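Local coordinates for protein TASOR (Homo sapiens, PDB 6TL1) that is a component of the HUSH complex, which maintains epigenetic silencing at H3K9me3-rich loci by promoting recruitment of SETDB1 and MORC2, at residues K66-D78 and G127-I139. Numbering follows the deposited sequence.
Sequences KELSESYAFLMVD and GDVVIFKIMKGKI
Ala73 and Phe132 exchange both backbone hydrogen bonds (Phe132 N to Ala73 O 2.8 Å) as a hydrogen-bonded pair of the antiparallel sheet in TASOR's pseudo-PARP domain. Ser71 with Ile134 and Leu75 with Val130 repeat the pattern, joining strand 71-77 to strand 126-134. Leu75 CB meets the edge of the Phe132 ring, in its plane (Leu75 CB to Phe132 CE1 3.7 Å), while Val130 CG1 lies over one face, toward the rim. On the other side of the sheet, Ile131 splits its branches: CG1 lies at the edge of the Phe74 ring, near its plane (Phe74 CD2 to Ile131 CG1 3.8 Å), and CG2 reaches Tyr72 CD1. Helix 12-22 packs on this side, Val17 and Leu21 touching Ile131. With chi1 at 57°, Ile134 CG1 sits between its own N and carbonyl carbon, which carries CD1 to Ala73 CB (3.8 Å); both side chains touch Tyr182 of strand 181-184. Glu70 runs alongside Lys133, but its salt bridge is to Arg55 of helix 45-60. Past the paired strands, a water takes the N-H of Lys136, donates to Ser69 O and hydrogen-bonds Ser71 OG (2.8 Å). Lys136, bent at chi3 and chi4, curls back, and NZ bonds the same OG weakly, at 3.2 Å.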
ATOM      1  N   LYS A  66       0.801  -9.593  17.322  1.00 65.69           N
ATOM      2  CA  LYS A  66       0.100  -9.806  16.059  1.00 65.77           C
ATOM      3  C   LYS A  66      -0.098  -8.484  15.332  1.00 61.25           C
ATOM      4  O   LYS A  66       0.154  -8.367  14.124  1.00 58.70           O
ATOM      5  CB  LYS A  66      -1.260 -10.475  16.317  1.00 70.40           C
ATOM      6  CG  LYS A  66      -1.271 -11.947  16.796  1.00 78.68           C
ATOM      7  CD  LYS A  66      -0.366 -12.247  18.000  1.00 83.24           C
ATOM      8  CE  LYS A  66      -0.907 -11.666  19.300  1.00 84.45           C
ATOM      9  NZ  LYS A  66       0.141 -11.577  20.357  1.00 86.73           N
ATOM     10  N   GLU A  67      -0.543  -7.464  16.068  1.00 60.27           N
ATOM     11  CA  GLU A  67      -0.837  -6.154  15.505  1.00 54.96           C
ATOM     12  C   GLU A  67       0.420  -5.347  15.218  1.00 53.07           C
ATOM     13  O   GLU A  67       0.341  -4.328  14.528  1.00 54.62           O
ATOM     14  CB  GLU A  67      -1.782  -5.405  16.448  1.00 56.63           C
ATOM     15  CG  GLU A  67      -3.135  -6.119  16.572  1.00 61.36           C
ATOM     16  CD  GLU A  67      -4.015  -5.586  17.686  1.00 66.31           C
ATOM     17  OE1 GLU A  67      -3.476  -5.079  18.693  1.00 68.46           O
ATOM     18  OE2 GLU A  67      -5.253  -5.711  17.564  1.00 69.96           O
ATOM     19  N   LEU A  68       1.578  -5.781  15.704  1.00 51.57           N
ATOM     20  CA  LEU A  68       2.816  -5.071  15.427  1.00 52.53           C
ATOM     21  C   LEU A  68       3.523  -5.605  14.187  1.00 53.87           C
ATOM     22  O   LEU A  68       4.559  -5.056  13.793  1.00 53.16           O
ATOM     23  CB  LEU A  68       3.738  -5.190  16.641  1.00 52.20           C
ATOM     24  CG  LEU A  68       3.215  -4.484  17.891  1.00 52.90           C
ATOM     25  CD1 LEU A  68       4.111  -4.799  19.064  1.00 55.73           C
ATOM     26  CD2 LEU A  68       3.120  -2.987  17.657  1.00 51.36           C
ATOM     27  N   SER A  69       2.980  -6.657  13.574  1.00 51.70           N
ATOM     28  CA  SER A  69       3.615  -7.312  12.440  1.00 52.52           C
ATOM     29  C   SER A  69       3.735  -6.377  11.240  1.00 47.47           C
ATOM     30  O   SER A  69       2.855  -5.550  10.978  1.00 46.85           O
ATOM     31  CB  SER A  69       2.815  -8.563  12.061  1.00 60.38           C
ATOM     32  OG  SER A  69       3.520  -9.367  11.136  1.00 64.41           O
ATOM     33  N   GLU A  70       4.841  -6.517  10.509  1.00 43.73           N
ATOM     34  CA  GLU A  70       5.074  -5.853   9.228  1.00 43.09           C
ATOM     35  C   GLU A  70       4.482  -6.655   8.074  1.00 38.63           C
ATOM     36  O   GLU A  70       4.606  -7.878   8.031  1.00 42.63           O
ATOM     37  CB  GLU A  70       6.570  -5.645   8.993  1.00 50.37           C
ATOM     38  CG  GLU A  70       7.213  -4.670   9.958  1.00 58.32           C
ATOM     39  CD  GLU A  70       8.701  -4.501   9.711  1.00 66.03           C
ATOM     40  OE1 GLU A  70       9.202  -5.026   8.692  1.00 65.61           O
ATOM     41  OE2 GLU A  70       9.370  -3.853  10.546  1.00 72.71           O
ATOM     42  N   SER A  71       3.831  -5.968   7.144  1.00 37.65           N
ATOM     43  CA  SER A  71       3.394  -6.585   5.891  1.00 42.86           C
ATOM     44  C   SER A  71       3.642  -5.587   4.762  1.00 39.00           C
ATOM     45  O   SER A  71       4.271  -4.543   4.961  1.00 36.39           O
ATOM     46  CB  SER A  71       1.937  -7.070   5.979  1.00 40.41           C
ATOM     47  OG  SER A  71       1.081  -6.030   6.377  1.00 43.49           O
ATOM     48  N   TYR A  72       3.216  -5.936   3.549  1.00 33.75           N
ATOM     49  CA  TYR A  72       3.501  -5.114   2.381  1.00 31.65           C
ATOM     50  C   TYR A  72       2.214  -4.733   1.659  1.00 36.87           C
ATOM     51  O   TYR A  72       1.241  -5.488   1.645  1.00 36.10           O
ATOM     52  CB  TYR A  72       4.424  -5.871   1.404  1.00 35.35           C
ATOM     53  CG  TYR A  72       5.770  -6.217   1.993  1.00 34.03           C
ATOM     54  CD1 TYR A  72       6.747  -5.233   2.157  1.00 37.55           C
ATOM     55  CD2 TYR A  72       6.078  -7.514   2.384  1.00 35.13           C
ATOM     56  CE1 TYR A  72       7.992  -5.533   2.681  1.00 38.46           C
ATOM     57  CE2 TYR A  72       7.342  -7.824   2.910  1.00 39.62           C
ATOM     58  CZ  TYR A  72       8.283  -6.811   3.065  1.00 41.30           C
ATOM     59  OH  TYR A  72       9.534  -7.057   3.594  1.00 45.76           O
ATOM     60  N   ALA A  73       2.215  -3.534   1.076  1.00 35.24           N
ATOM     61  CA  ALA A  73       1.132  -3.057   0.225  1.00 35.82           C
ATOM     62  C   ALA A  73       1.738  -2.247  -0.911  1.00 36.51           C
ATOM     63  O   ALA A  73       2.921  -1.886  -0.880  1.00 36.67           O
ATOM     64  CB  ALA A  73       0.117  -2.213   1.007  1.00 33.02           C
ATOM     65  N   PHE A  74       0.909  -1.912  -1.901  1.00 33.30           N
ATOM     66  CA  PHE A  74       1.419  -1.485  -3.199  1.00 32.21           C
ATOM     67  C   PHE A  74       0.727  -0.234  -3.715  1.00 35.62           C
ATOM     68  O   PHE A  74      -0.428   0.058  -3.384  1.00 32.10           O
ATOM     69  CB  PHE A  74       1.276  -2.633  -4.211  1.00 31.82           C
ATOM     70  CG  PHE A  74       1.673  -3.948  -3.633  1.00 35.26           C
ATOM     71  CD1 PHE A  74       0.741  -4.751  -3.003  1.00 36.44           C
ATOM     72  CD2 PHE A  74       3.000  -4.337  -3.635  1.00 36.75           C
ATOM     73  CE1 PHE A  74       1.111  -5.931  -2.422  1.00 41.90           C
ATOM     74  CE2 PHE A  74       3.379  -5.526  -3.058  1.00 39.72           C
ATOM     75  CZ  PHE A  74       2.430  -6.325  -2.451  1.00 40.36           C
ATOM     76  N   LEU A  75       1.461   0.499  -4.545  1.00 37.16           N
ATOM     77  CA  LEU A  75       0.949   1.701  -5.184  1.00 34.00           C
ATOM     78  C   LEU A  75       1.604   1.829  -6.549  1.00 34.50           C
ATOM     79  O   LEU A  75       2.833   1.932  -6.643  1.00 38.31           O
ATOM     80  CB  LEU A  75       1.229   2.945  -4.340  1.00 34.59           C
ATOM     81  CG  LEU A  75       0.515   4.213  -4.806  1.00 40.02           C
ATOM     82  CD1 LEU A  75      -0.987   4.052  -4.636  1.00 38.23           C
ATOM     83  CD2 LEU A  75       1.005   5.431  -4.014  1.00 43.79           C
ATOM     84  N   MET A  76       0.792   1.839  -7.600  1.00 33.65           N
ATOM     85  CA  MET A  76       1.290   2.198  -8.920  1.00 37.79           C
ATOM     86  C   MET A  76       1.334   3.719  -8.981  1.00 42.46           C
ATOM     87  O   MET A  76       0.390   4.386  -8.550  1.00 41.63           O
ATOM     88  CB  MET A  76       0.405   1.626 -10.025  1.00 40.70           C
ATOM     89  CG  MET A  76       0.849   2.037 -11.407  1.00 47.75           C
ATOM     90  SD  MET A  76       0.111   1.019 -12.698  1.00 55.55           S
ATOM     91  CE  MET A  76      -1.624   1.454 -12.493  1.00 53.71           C
ATOM     92  N   VAL A  77       2.435   4.277  -9.482  1.00 45.76           N
ATOM     93  CA  VAL A  77       2.667   5.713  -9.376  1.00 50.47           C
ATOM     94  C   VAL A  77       2.974   6.314 -10.738  1.00 54.35           C
ATOM     95  O   VAL A  77       3.738   5.753 -11.535  1.00 50.15           O
ATOM     96  CB  VAL A  77       3.792   6.020  -8.368  1.00 51.88           C
ATOM     97  CG1 VAL A  77       3.393   5.541  -6.989  1.00 48.54           C
ATOM     98  CG2 VAL A  77       5.034   5.309  -8.771  1.00 52.62           C
ATOM     99  N   ASP A  78       2.361   7.466 -10.991  1.00 62.20           N
ATOM    100  CA  ASP A  78       2.348   8.145 -12.275  1.00 72.03           C
ATOM    101  C   ASP A  78       3.502   9.129 -12.388  1.00 71.54           C
ATOM    102  O   ASP A  78       4.256   9.361 -11.439  1.00 69.81           O
ATOM    103  CB  ASP A  78       1.030   8.904 -12.466  1.00 79.85           C
ATOM    104  CG  ASP A  78       0.001   8.114 -13.253  1.00 86.49           C
ATOM    105  OD1 ASP A  78      -0.095   6.884 -13.057  1.00 87.97           O
ATOM    106  OD2 ASP A  78      -0.713   8.730 -14.074  1.00 90.19           O
ATOM    107  N   GLY A 127       4.838   0.446 -16.156  1.00 49.37           N
ATOM    108  CA  GLY A 127       4.509   1.141 -14.926  1.00 49.92           C
ATOM    109  C   GLY A 127       5.582   0.972 -13.875  1.00 48.76           C
ATOM    110  O   GLY A 127       6.489   0.141 -13.995  1.00 45.87           O
ATOM    111  N   ASP A 128       5.449   1.784 -12.828  1.00 42.46           N
ATOM    112  CA  ASP A 128       6.300   1.738 -11.649  1.00 42.97           C
ATOM    113  C   ASP A 128       5.428   1.448 -10.441  1.00 39.07           C
ATOM    114  O   ASP A 128       4.404   2.107 -10.248  1.00 40.94           O
ATOM    115  CB  ASP A 128       7.021   3.077 -11.444  1.00 52.04           C
ATOM    116  CG  ASP A 128       7.982   3.399 -12.562  1.00 64.70           C
ATOM    117  OD1 ASP A 128       8.773   2.511 -12.943  1.00 67.76           O
ATOM    118  OD2 ASP A 128       7.929   4.541 -13.072  1.00 69.07           O
ATOM    119  N   VAL A 129       5.827   0.476  -9.627  1.00 38.08           N
ATOM    120  CA  VAL A 129       5.071   0.103  -8.437  1.00 39.56           C
ATOM    121  C   VAL A 129       5.976   0.298  -7.228  1.00 39.11           C
ATOM    122  O   VAL A 129       7.078  -0.266  -7.176  1.00 39.64           O
ATOM    123  CB  VAL A 129       4.557  -1.342  -8.513  1.00 41.14           C
ATOM    124  CG1 VAL A 129       3.787  -1.696  -7.261  1.00 39.96           C
ATOM    125  CG2 VAL A 129       3.688  -1.528  -9.754  1.00 42.60           C
ATOM    126  N   VAL A 130       5.522   1.115  -6.274  1.00 40.90           N
ATOM    127  CA  VAL A 130       6.191   1.270  -4.984  1.00 39.37           C
ATOM    128  C   VAL A 130       5.632   0.230  -4.027  1.00 36.06           C
ATOM    129  O   VAL A 130       4.413   0.036  -3.935  1.00 35.03           O
ATOM    130  CB  VAL A 130       6.028   2.694  -4.422  1.00 39.69           C
ATOM    131  CG1 VAL A 130       6.696   2.826  -3.027  1.00 33.48           C
ATOM    132  CG2 VAL A 130       6.705   3.698  -5.334  1.00 38.22           C
ATOM    133  N   ILE A 131       6.530  -0.509  -3.390  1.00 35.53           N
ATOM    134  CA  ILE A 131       6.183  -1.465  -2.352  1.00 31.80           C
ATOM    135  C   ILE A 131       6.417  -0.786  -1.012  1.00 34.87           C
ATOM    136  O   ILE A 131       7.543  -0.365  -0.706  1.00 31.95           O
ATOM    137  CB  ILE A 131       7.011  -2.753  -2.468  1.00 30.61           C
ATOM    138  CG1 ILE A 131       6.742  -3.458  -3.811  1.00 34.45           C
ATOM    139  CG2 ILE A 131       6.779  -3.651  -1.249  1.00 30.44           C
ATOM    140  CD1 ILE A 131       7.585  -4.713  -4.024  1.00 32.67           C
ATOM    141  N   PHE A 132       5.355  -0.675  -0.220  1.00 32.82           N
ATOM    142  CA  PHE A 132       5.429  -0.107   1.119  1.00 34.54           C
ATOM    143  C   PHE A 132       5.432  -1.216   2.148  1.00 35.65           C
ATOM    144  O   PHE A 132       4.676  -2.184   2.028  1.00 36.90           O
ATOM    145  CB  PHE A 132       4.236   0.809   1.405  1.00 33.10           C
ATOM    146  CG  PHE A 132       4.196   2.027   0.554  1.00 34.63           C
ATOM    147  CD1 PHE A 132       3.542   2.014  -0.661  1.00 35.00           C
ATOM    148  CD2 PHE A 132       4.828   3.193   0.970  1.00 36.86           C
ATOM    149  CE1 PHE A 132       3.504   3.155  -1.449  1.00 39.84           C
ATOM    150  CE2 PHE A 132       4.806   4.327   0.186  1.00 35.25           C
ATOM    151  CZ  PHE A 132       4.146   4.306  -1.035  1.00 35.64           C
ATOM    152  N   LYS A 133       6.246  -1.055   3.184  1.00 35.55           N
ATOM    153  CA  LYS A 133       6.023  -1.850   4.374  1.00 34.44           C
ATOM    154  C   LYS A 133       5.017  -1.098   5.237  1.00 35.58           C
ATOM    155  O   LYS A 133       5.010   0.135   5.280  1.00 39.83           O
ATOM    156  CB  LYS A 133       7.315  -2.134   5.142  1.00 35.93           C
ATOM    157  CG  LYS A 133       7.980  -0.958   5.817  1.00 46.21           C
ATOM    158  CD  LYS A 133       9.141  -1.467   6.684  1.00 46.78           C
ATOM    159  CE  LYS A 133       9.962  -0.336   7.311  1.00 49.69           C
ATOM    160  NZ  LYS A 133      11.179  -0.887   7.999  1.00 54.81           N
ATOM    161  N   ILE A 134       4.112  -1.850   5.861  1.00 36.84           N
ATOM    162  CA  ILE A 134       3.010  -1.281   6.620  1.00 35.84           C
ATOM    163  C   ILE A 134       2.851  -2.084   7.895  1.00 38.02           C
ATOM    164  O   ILE A 134       3.304  -3.227   7.998  1.00 40.42           O
ATOM    165  CB  ILE A 134       1.672  -1.285   5.842  1.00 35.54           C
ATOM    166  CG1 ILE A 134       1.333  -2.725   5.422  1.00 42.13           C
ATOM    167  CG2 ILE A 134       1.764  -0.356   4.654  1.00 28.01           C
ATOM    168  CD1 ILE A 134      -0.003  -2.886   4.707  1.00 39.49           C
ATOM    169  N   MET A 135       2.194  -1.461   8.865  1.00 34.71           N
ATOM    170  CA  MET A 135       1.645  -2.152  10.025  1.00 36.43           C
ATOM    171  C   MET A 135       0.152  -1.905  10.032  1.00 40.75           C
ATOM    172  O   MET A 135      -0.297  -0.774  10.268  1.00 38.21           O
ATOM    173  CB  MET A 135       2.294  -1.657  11.311  1.00 38.30           C
ATOM    174  CG  MET A 135       3.762  -2.023  11.404  1.00 50.80           C
ATOM    175  SD  MET A 135       4.460  -1.476  12.967  1.00 57.46           S
ATOM    176  CE  MET A 135       4.590   0.263  12.598  1.00 55.13           C
ATOM    177  N   LYS A 136      -0.619  -2.954   9.753  1.00 41.06           N
ATOM    178  CA  LYS A 136      -2.054  -2.776   9.777  1.00 42.29           C
ATOM    179  C   LYS A 136      -2.543  -2.554  11.196  1.00 41.23           C
ATOM    180  O   LYS A 136      -3.595  -1.944  11.385  1.00 41.58           O
ATOM    181  CB  LYS A 136      -2.770  -3.972   9.140  1.00 46.67           C
ATOM    182  CG  LYS A 136      -2.379  -4.249   7.699  1.00 51.96           C
ATOM    183  CD  LYS A 136      -3.434  -5.116   7.018  1.00 57.43           C
ATOM    184  CE  LYS A 136      -3.201  -6.600   7.216  1.00 57.54           C
ATOM    185  NZ  LYS A 136      -1.889  -7.047   6.673  1.00 64.11           N
ATOM    186  N   GLY A 137      -1.786  -3.018  12.189  1.00 43.13           N
ATOM    187  CA  GLY A 137      -2.143  -2.786  13.578  1.00 41.82           C
ATOM    188  C   GLY A 137      -3.527  -3.320  13.891  1.00 44.81           C
ATOM    189  O   GLY A 137      -3.935  -4.397  13.425  1.00 44.12           O
ATOM    190  N   LYS A 138      -4.263  -2.563  14.701  1.00 41.32           N
ATOM    191  CA  LYS A 138      -5.649  -2.891  15.010  1.00 44.87           C
ATOM    192  C   LYS A 138      -6.508  -2.347  13.880  1.00 41.82           C
ATOM    193  O   LYS A 138      -6.561  -1.131  13.644  1.00 40.56           O
ATOM    194  CB  LYS A 138      -6.069  -2.337  16.370  1.00 51.16           C
ATOM    195  CG  LYS A 138      -7.571  -2.383  16.605  1.00 58.89           C
ATOM    196  CD  LYS A 138      -7.934  -2.280  18.085  1.00 70.15           C
ATOM    197  CE  LYS A 138      -7.851  -3.652  18.775  1.00 78.58           C
ATOM    198  NZ  LYS A 138      -9.065  -4.507  18.535  1.00 81.72           N
ATOM    199  N   ILE A 139      -7.152  -3.243  13.176  1.00 40.26           N
ATOM    200  CA  ILE A 139      -7.875  -2.935  11.952  1.00 43.07           C
ATOM    201  C   ILE A 139      -9.309  -2.581  12.298  1.00 40.18           C
ATOM    202  O   ILE A 139      -9.911  -3.195  13.180  1.00 42.95           O
ATOM    203  CB  ILE A 139      -7.822  -4.137  10.990  1.00 49.37           C
ATOM    204  CG1 ILE A 139      -6.368  -4.483  10.659  1.00 47.95           C
ATOM    205  CG2 ILE A 139      -8.603  -3.843   9.724  1.00 48.43           C
ATOM    206  CD1 ILE A 139      -6.191  -5.808   9.932  1.00 50.64           C
TER
HETATM  207  O   HOH W   1       0.744  -5.465   9.137  1.00 38.24           O
HETATM  208  O   HOH W   2       3.393   3.849 -13.304  1.00 39.21           O
HETATM  209  O   HOH W   3       6.448   6.597 -12.874  1.00 58.14           O